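Local coordinates for Crh-like protein 5 (Neosartorya fumigata, PDB 6IBU) that cuts chitin chains and transfers them to 1,6-beta-glucan or to other chitin, cross-linking the polysaccharides of the fungal cell wall and septa, at residues 89-94 against 179-184; 96-101 against 114-119; 126-131 against 159-164. All coordinates share one frame; numbering follows the deposited sequence.

Interaction 1 of 3, residues 89-94 against 179-184; sequences IVLESD and MRLRLG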
# COMPACT_ATOMS: atom_id res chain seq x y z
N ILE A 89 2.62 -2.97 0.45
CA ILE A 89 2.62 -1.51 0.16
C ILE A 89 1.22 -1.13 -0.34
O ILE A 89 0.83 -1.64 -1.37
CB ILE A 89 3.72 -1.15 -0.85
CG1 ILE A 89 5.10 -1.57 -0.37
CG2 ILE A 89 3.67 0.32 -1.21
CD1 ILE A 89 6.10 -1.71 -1.48
N VAL A 90 0.47 -0.32 0.39
CA VAL A 90 -0.94 -0.03 0.04
C VAL A 90 -1.17 1.47 -0.12
O VAL A 90 -0.96 2.19 0.84
CB VAL A 90 -1.89 -0.59 1.11
CG1 VAL A 90 -3.33 -0.19 0.80
CG2 VAL A 90 -1.74 -2.08 1.24
N LEU A 91 -1.74 1.88 -1.24
CA LEU A 91 -2.42 3.19 -1.34
C LEU A 91 -3.89 2.94 -1.12
O LEU A 91 -4.43 2.04 -1.77
CB LEU A 91 -2.15 3.81 -2.71
CG LEU A 91 -0.70 4.16 -2.96
CD1 LEU A 91 -0.54 4.77 -4.35
CD2 LEU A 91 -0.19 5.09 -1.88
N GLU A 92 -4.51 3.66 -0.18
CA GLU A 92 -5.92 3.39 0.18
C GLU A 92 -6.63 4.71 0.45
O GLU A 92 -6.09 5.54 1.20
CB GLU A 92 -6.01 2.46 1.38
CG GLU A 92 -7.44 2.09 1.73
CD GLU A 92 -7.57 1.00 2.78
OE1 GLU A 92 -7.08 1.24 3.92
OE2 GLU A 92 -8.11 -0.09 2.46
N SER A 93 -7.85 4.82 -0.08
CA SER A 93 -8.75 5.96 0.17
C SER A 93 -9.77 5.58 1.24
O SER A 93 -9.95 4.39 1.53
CB SER A 93 -9.42 6.38 -1.10
OG SER A 93 -10.65 5.70 -1.28
N ASP A 94 -10.44 6.59 1.77
CA ASP A 94 -11.57 6.45 2.72
C ASP A 94 -12.79 5.78 2.05
O ASP A 94 -13.55 5.19 2.83
CB ASP A 94 -11.83 7.80 3.39
CG ASP A 94 -10.81 8.16 4.47
OD1 ASP A 94 -9.81 7.42 4.62
OD2 ASP A 94 -11.01 9.20 5.12
N MET A 179 -5.70 9.25 -1.40
CA MET A 179 -5.24 8.00 -0.78
C MET A 179 -4.08 8.27 0.16
O MET A 179 -3.33 9.19 -0.09
CB MET A 179 -4.82 6.99 -1.85
CG MET A 179 -6.01 6.39 -2.54
SD MET A 179 -5.64 4.97 -3.55
CE MET A 179 -4.61 5.69 -4.82
N ARG A 180 -3.96 7.44 1.18
CA ARG A 180 -2.78 7.49 2.06
C ARG A 180 -1.94 6.25 1.79
O ARG A 180 -2.41 5.33 1.11
CB ARG A 180 -3.24 7.69 3.50
CG ARG A 180 -3.92 6.50 4.14
CD ARG A 180 -3.55 6.49 5.60
NE ARG A 180 -4.68 6.91 6.40
CZ ARG A 180 -4.64 7.71 7.47
NH1 ARG A 180 -3.50 8.21 7.92
NH2 ARG A 180 -5.77 8.00 8.08
N LEU A 181 -0.68 6.29 2.19
CA LEU A 181 0.25 5.17 1.99
C LEU A 181 0.32 4.37 3.29
O LEU A 181 0.55 4.97 4.34
CB LEU A 181 1.59 5.76 1.56
CG LEU A 181 2.75 4.79 1.38
CD1 LEU A 181 2.45 3.75 0.30
CD2 LEU A 181 4.01 5.58 1.04
N ARG A 182 0.07 3.07 3.22
CA ARG A 182 0.18 2.14 4.38
C ARG A 182 1.34 1.19 4.08
O ARG A 182 1.41 0.65 2.96
CB ARG A 182 -1.13 1.40 4.62
CG ARG A 182 -2.36 2.26 4.34
CD ARG A 182 -3.69 1.86 4.97
NE ARG A 182 -3.50 1.34 6.32
CZ ARG A 182 -4.31 0.48 6.93
NH1 ARG A 182 -5.39 0.03 6.31
NH2 ARG A 182 -4.02 0.06 8.15
N LEU A 183 2.27 1.02 5.01
CA LEU A 183 3.33 0.00 4.86
C LEU A 183 3.17 -0.98 6.00
O LEU A 183 2.98 -0.54 7.14
CB LEU A 183 4.69 0.68 4.92
CG LEU A 183 4.95 1.68 3.81
CD1 LEU A 183 6.19 2.50 4.12
CD2 LEU A 183 5.09 0.96 2.48
N GLY A 184 3.33 -2.27 5.72
CA GLY A 184 3.25 -3.26 6.80
C GLY A 184 3.55 -4.67 6.36
O GLY A 184 3.50 -4.98 5.17
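V90 and E92 pair with R182 and R180 in antiparallel, hydrogen-bonded fashion, four backbone N-H...O=C bonds joining short strand segments whose axes pass 4.2 Å apart at 149°. R182 N to V90 O, at 2.7 Å, is the shortest of these bonds. Between them L91 and L181 form a non-hydrogen-bonded pair, and L91 CA makes a CA-H...O contact of 3.3 Å to R180 O.

The side chains alternate between two faces. I89, L91, L181 and L183 enter the buried core, where strands 71-78 and 212-223 cover them. L183 lies alongside I89, its CD2 3.8 Å from I89 CG1, while the methyls L91 CD2 and L181 CD1 meet at 3.7 Å. M179 crosses L91 at about a right angle; the bend of its chain at the last torsion lays CE 3.7 Å from L91 CB.

V90, E92, R180 and R182 occupy the other face. E92 stretches out with CG anti to its backbone N (chi1 -176°), and its OE1 takes NH1 of R182 on the syn side at 3.2 Å. This salt bridge is not coplanar: carboxylate and guanidinium are turned 31° against each other. R182 bends at chi3, and its NE makes a second salt bridge with D63.

R182 binds chitin, and V90 beside it packs near E98 and E102. E92 and D63 grip different nitrogens of this arginine, NH1 and NE, which probably limits the swing of its guanidinium and partly offsets its charge within the substrate cleft.

Interaction 2 of 3, residues 96-101 against 114-119; sequences LDEVDW and NYFGKG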
# COMPACT_ATOMS: atom_id res chain seq x y z
N LEU A 96 -12.33 3.28 0.02
CA LEU A 96 -11.72 1.95 -0.22
C LEU A 96 -11.36 1.81 -1.70
O LEU A 96 -11.30 0.70 -2.15
CB LEU A 96 -12.65 0.84 0.26
CG LEU A 96 -12.92 0.91 1.76
CD1 LEU A 96 -13.82 -0.24 2.20
CD2 LEU A 96 -11.58 0.90 2.52
N ASP A 97 -11.10 2.90 -2.42
CA ASP A 97 -10.24 2.83 -3.62
C ASP A 97 -8.87 2.36 -3.12
O ASP A 97 -8.50 2.68 -1.99
CB ASP A 97 -10.10 4.16 -4.34
CG ASP A 97 -11.30 4.54 -5.19
OD1 ASP A 97 -12.11 3.65 -5.53
OD2 ASP A 97 -11.43 5.76 -5.50
N GLU A 98 -8.16 1.59 -3.92
CA GLU A 98 -6.95 0.97 -3.38
C GLU A 98 -6.05 0.48 -4.50
O GLU A 98 -6.55 -0.07 -5.45
CB GLU A 98 -7.37 -0.20 -2.51
CG GLU A 98 -6.38 -0.46 -1.41
CD GLU A 98 -5.74 -1.83 -1.52
OE1 GLU A 98 -5.78 -2.58 -0.51
OE2 GLU A 98 -5.22 -2.18 -2.62
N VAL A 99 -4.75 0.67 -4.31
CA VAL A 99 -3.68 0.15 -5.19
C VAL A 99 -2.63 -0.43 -4.26
O VAL A 99 -2.28 0.24 -3.27
CB VAL A 99 -3.09 1.27 -6.07
CG1 VAL A 99 -1.92 0.77 -6.88
CG2 VAL A 99 -4.16 1.88 -6.96
N ASP A 100 -2.12 -1.62 -4.55
CA ASP A 100 -1.15 -2.23 -3.63
C ASP A 100 -0.16 -3.13 -4.35
O ASP A 100 -0.38 -3.54 -5.53
CB ASP A 100 -1.84 -2.94 -2.47
CG ASP A 100 -2.57 -4.20 -2.85
OD1 ASP A 100 -1.89 -5.19 -3.15
OD2 ASP A 100 -3.83 -4.21 -2.80
N TRP A 101 0.94 -3.36 -3.63
CA TRP A 101 1.95 -4.42 -3.85
C TRP A 101 1.81 -5.42 -2.71
O TRP A 101 1.60 -4.98 -1.58
CB TRP A 101 3.35 -3.81 -3.87
CG TRP A 101 3.67 -2.75 -4.87
CD1 TRP A 101 3.67 -1.40 -4.68
CD2 TRP A 101 4.19 -2.95 -6.20
NE1 TRP A 101 4.10 -0.75 -5.81
CE2 TRP A 101 4.44 -1.68 -6.75
CE3 TRP A 101 4.43 -4.08 -6.98
CZ2 TRP A 101 4.94 -1.52 -8.05
CZ3 TRP A 101 4.93 -3.93 -8.25
CH2 TRP A 101 5.19 -2.66 -8.77
N ASN A 114 -2.17 -5.27 -7.29
CA ASN A 114 -3.62 -5.35 -7.03
C ASN A 114 -4.25 -3.97 -6.97
O ASN A 114 -3.55 -2.99 -6.70
CB ASN A 114 -3.88 -6.05 -5.72
CG ASN A 114 -4.85 -7.18 -5.92
OD1 ASN A 114 -6.00 -6.97 -6.29
ND2 ASN A 114 -4.35 -8.38 -5.73
N TYR A 115 -5.54 -3.92 -7.18
CA TYR A 115 -6.32 -2.68 -6.98
C TYR A 115 -7.75 -3.09 -6.66
O TYR A 115 -8.15 -4.21 -7.01
CB TYR A 115 -6.21 -1.77 -8.20
CG TYR A 115 -7.17 -2.12 -9.30
CD1 TYR A 115 -6.87 -3.10 -10.23
CD2 TYR A 115 -8.39 -1.49 -9.38
CE1 TYR A 115 -7.76 -3.43 -11.23
CE2 TYR A 115 -9.30 -1.79 -10.38
CZ TYR A 115 -8.97 -2.76 -11.31
OH TYR A 115 -9.86 -3.07 -12.28
N PHE A 116 -8.44 -2.20 -5.95
CA PHE A 116 -9.90 -2.23 -5.69
C PHE A 116 -10.43 -0.84 -6.04
O PHE A 116 -9.72 0.15 -5.81
CB PHE A 116 -10.19 -2.57 -4.22
CG PHE A 116 -9.66 -3.93 -3.85
CD1 PHE A 116 -10.39 -5.07 -4.14
CD2 PHE A 116 -8.40 -4.09 -3.28
CE1 PHE A 116 -9.92 -6.32 -3.78
CE2 PHE A 116 -7.91 -5.35 -2.98
CZ PHE A 116 -8.67 -6.47 -3.23
N GLY A 117 -11.62 -0.80 -6.62
CA GLY A 117 -12.46 0.40 -6.71
C GLY A 117 -13.54 0.34 -5.66
O GLY A 117 -14.28 -0.64 -5.65
N LYS A 118 -13.61 1.33 -4.78
CA LYS A 118 -14.76 1.54 -3.85
C LYS A 118 -15.03 0.28 -3.03
O LYS A 118 -16.22 0.02 -2.74
CB LYS A 118 -16.02 1.94 -4.62
CG LYS A 118 -15.83 3.16 -5.49
CD LYS A 118 -17.08 3.62 -6.15
CE LYS A 118 -16.92 4.97 -6.81
NZ LYS A 118 -16.17 4.90 -8.09
N GLY A 119 -13.99 -0.46 -2.65
CA GLY A 119 -14.09 -1.60 -1.73
C GLY A 119 -14.74 -2.80 -2.41
O GLY A 119 -15.12 -3.74 -1.70
O HOH W 1 -13.13 3.55 -8.03
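E98 and F116 face each other as an antiparallel hydrogen-bonded pair, and so do D100 and N114, with V99 and Y115 between them as a non-hydrogen-bonded pair. Among the four backbone bonds, E98 N to F116 O measures 2.8 Å. Beyond the strands two more bonds tie the loops: G119 N reaches L96 O at 3.0 Å, from well above the carbonyl plane, and K118 N donates to D97 OD1 at 2.9 Å on the anti side of the carboxylate. The other oxygen of D97, OD2, is bonded to T177 OG1 and Q176 N. A water lies 2.7 Å from D97 OD1 and probably donates to it.

The two strands form a beta hairpin, 98-105 with 110-116, whose first strand carries the E-x-D-x-E signature of glycoside hydrolase family 16: E98, the probable nucleophile, D100, and E102, the probable proton donor, all on one face.

Across that face the side chains meet by van der Waals contact. E98 runs beside F116 and bends at chi2, so that OE2 stands at the ring edge, near its plane, 3.8 Å from CD2; the carboxylate is turned 87° from the ring. D100, with CG between its backbone N and carbonyl carbon (chi1 70°), lies alongside N114, and its OD1 touches CB of N114 at 3.4 Å. At the loop end L96 CB presses on G119 CA at 3.5 Å, a tight approach.

Interaction 3 of 3, residues 126-131 against 159-164; sequences RGTYVP and VVRTLT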
# COMPACT_ATOMS: atom_id res chain seq x y z
N ARG A 126 -8.38 -8.00 -10.55
CA ARG A 126 -7.69 -6.90 -9.85
C ARG A 126 -6.22 -7.29 -9.63
O ARG A 126 -5.42 -6.38 -9.60
CB ARG A 126 -8.43 -6.63 -8.53
CG ARG A 126 -9.92 -6.37 -8.73
CD ARG A 126 -10.70 -6.24 -7.43
NE ARG A 126 -11.10 -7.53 -6.88
CZ ARG A 126 -10.33 -8.30 -6.10
NH1 ARG A 126 -10.78 -9.47 -5.65
NH2 ARG A 126 -9.12 -7.90 -5.74
N GLY A 127 -5.93 -8.59 -9.54
CA GLY A 127 -4.62 -9.15 -9.14
C GLY A 127 -3.82 -9.68 -10.32
O GLY A 127 -4.38 -10.42 -11.15
N THR A 128 -2.55 -9.33 -10.38
CA THR A 128 -1.56 -9.77 -11.39
C THR A 128 -0.24 -10.05 -10.67
O THR A 128 0.23 -9.17 -9.95
CB THR A 128 -1.36 -8.68 -12.45
OG1 THR A 128 -2.55 -8.58 -13.23
CG2 THR A 128 -0.17 -8.93 -13.35
N TYR A 129 0.38 -11.20 -10.90
CA TYR A 129 1.75 -11.48 -10.41
C TYR A 129 2.75 -10.98 -11.45
O TYR A 129 2.50 -11.16 -12.64
CB TYR A 129 1.93 -12.96 -10.12
CG TYR A 129 1.13 -13.42 -8.93
CD1 TYR A 129 -0.19 -13.81 -9.10
CD2 TYR A 129 1.66 -13.41 -7.65
CE1 TYR A 129 -0.95 -14.24 -8.03
CE2 TYR A 129 0.91 -13.84 -6.57
CZ TYR A 129 -0.39 -14.26 -6.76
OH TYR A 129 -1.15 -14.68 -5.71
N VAL A 130 3.86 -10.41 -11.00
CA VAL A 130 4.95 -9.96 -11.92
C VAL A 130 6.25 -10.55 -11.40
O VAL A 130 6.45 -10.58 -10.20
CB VAL A 130 4.99 -8.43 -12.04
CG1 VAL A 130 3.62 -7.89 -12.37
CG2 VAL A 130 5.50 -7.73 -10.78
N PRO A 131 7.17 -10.99 -12.27
CA PRO A 131 8.44 -11.55 -11.82
C PRO A 131 9.32 -10.47 -11.19
O PRO A 131 9.36 -9.41 -11.69
CB PRO A 131 9.11 -12.09 -13.11
CG PRO A 131 8.02 -12.02 -14.19
CD PRO A 131 7.08 -10.92 -13.73
N VAL A 159 8.25 -0.64 -16.25
CA VAL A 159 6.77 -0.78 -16.10
C VAL A 159 6.43 -2.27 -16.03
O VAL A 159 6.93 -3.04 -16.90
CB VAL A 159 6.01 -0.08 -17.24
CG1 VAL A 159 4.55 -0.45 -17.22
CG2 VAL A 159 6.17 1.43 -17.16
N VAL A 160 5.66 -2.70 -15.03
CA VAL A 160 5.27 -4.15 -14.91
C VAL A 160 3.77 -4.31 -15.07
O VAL A 160 3.34 -5.45 -15.36
CB VAL A 160 5.78 -4.79 -13.61
CG1 VAL A 160 7.29 -4.80 -13.59
CG2 VAL A 160 5.22 -4.10 -12.37
N ARG A 161 2.98 -3.25 -14.88
CA ARG A 161 1.52 -3.30 -15.10
C ARG A 161 0.96 -1.91 -15.32
O ARG A 161 1.33 -1.01 -14.57
CB ARG A 161 0.82 -3.90 -13.89
CG ARG A 161 -0.68 -4.05 -14.07
CD ARG A 161 -1.27 -4.78 -12.90
NE ARG A 161 -2.70 -4.87 -13.06
CZ ARG A 161 -3.53 -5.34 -12.15
NH1 ARG A 161 -3.05 -5.80 -10.99
NH2 ARG A 161 -4.83 -5.36 -12.40
N THR A 162 -0.00 -1.80 -16.23
CA THR A 162 -0.81 -0.57 -16.43
C THR A 162 -2.29 -0.90 -16.33
O THR A 162 -2.76 -1.77 -17.07
CB THR A 162 -0.51 0.07 -17.79
OG1 THR A 162 0.86 0.46 -17.84
CG2 THR A 162 -1.38 1.28 -18.01
N LEU A 163 -3.00 -0.21 -15.45
CA LEU A 163 -4.48 -0.22 -15.38
C LEU A 163 -4.98 1.10 -15.98
O LEU A 163 -4.72 2.13 -15.40
CB LEU A 163 -4.90 -0.39 -13.92
CG LEU A 163 -6.38 -0.13 -13.68
CD1 LEU A 163 -7.19 -1.25 -14.31
CD2 LEU A 163 -6.66 0.03 -12.19
N THR A 164 -5.62 1.05 -17.14
CA THR A 164 -6.22 2.25 -17.76
C THR A 164 -7.60 2.45 -17.13
O THR A 164 -8.20 1.48 -16.63
CB THR A 164 -6.27 2.15 -19.29
OG1 THR A 164 -7.29 1.21 -19.63
CG2 THR A 164 -4.94 1.73 -19.87
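R161 points its guanidinium end-on at the main chain of R126, with NH1 and NH2 converging on the single carbonyl oxygen R126 O. NH1 comes to 2.8 Å of R126 O with an N-H...O angle of 150°, and NH2 to 3.0 Å of the same atom along a more bent path. The oxygen lies in the guanidinium plane, whereas both nitrogens stand above the plane of the carbonyl, on the same face. The fork aims the guanidinium at R126 O; its turn about that line is probably set by T128 over one face and by the NH1 bond to T113 OG1. The reach comes from a chain that is straight from CB to NE, with CG anti to the backbone N (chi1 -178°).

T128 crosses the arginine obliquely. Its OG1 sits over the centre of one guanidinium face, 3.6 Å from R161 CZ, and its CB rests 3.9 Å from R161 CD, so the threonine covers both the flat group and the end of the aliphatic chain. W153 makes a cation-pi contact with R161. The side chain of R126 leads elsewhere, toward F116 and a bond from NH1 to T123 O.

Farther along, V130 and V160 meet at about a right angle. Their CG2 methyls are 4.0 Å apart, and V130 CG1 also approaches V160 O at 3.9 Å. I155 adds to this apolar patch against V130, and W153 lies against V160.

The backbones stay well separated here, CA of V130 lying 6.5 Å from CA of V160, so side chains do the bridging between two edge strands of different sheets. A classic beta bulge, in which V160 and R161 together stand opposite the single residue W153 of the neighbouring strand, lies at the rim of the two-sheet beta-jelly-roll sandwich of the family 16 catalytic domain.

Overall arrangement
Of the strands in these contacts, 85-93 comes first from the N terminus; its partner in interaction 1 lies 85 residues on, at 179-184, and that long loop encloses both other contacts. Interaction 2 closes the short hairpin loop between 96-101 and 114-119. Only after it has closed does the chain open interaction 3, between 126-131 and 159-164, so these two follow in series and none of the contacts cross. Interactions 1 and 2 adjoin through backbone bonds between neighbouring strands 85-93 and 98-105, within the seven-stranded sheet bearing the catalytic face. Strand 128-131, beside 110-116, ends that sheet, and interaction 3 links it to 158-164 of the opposing sheet.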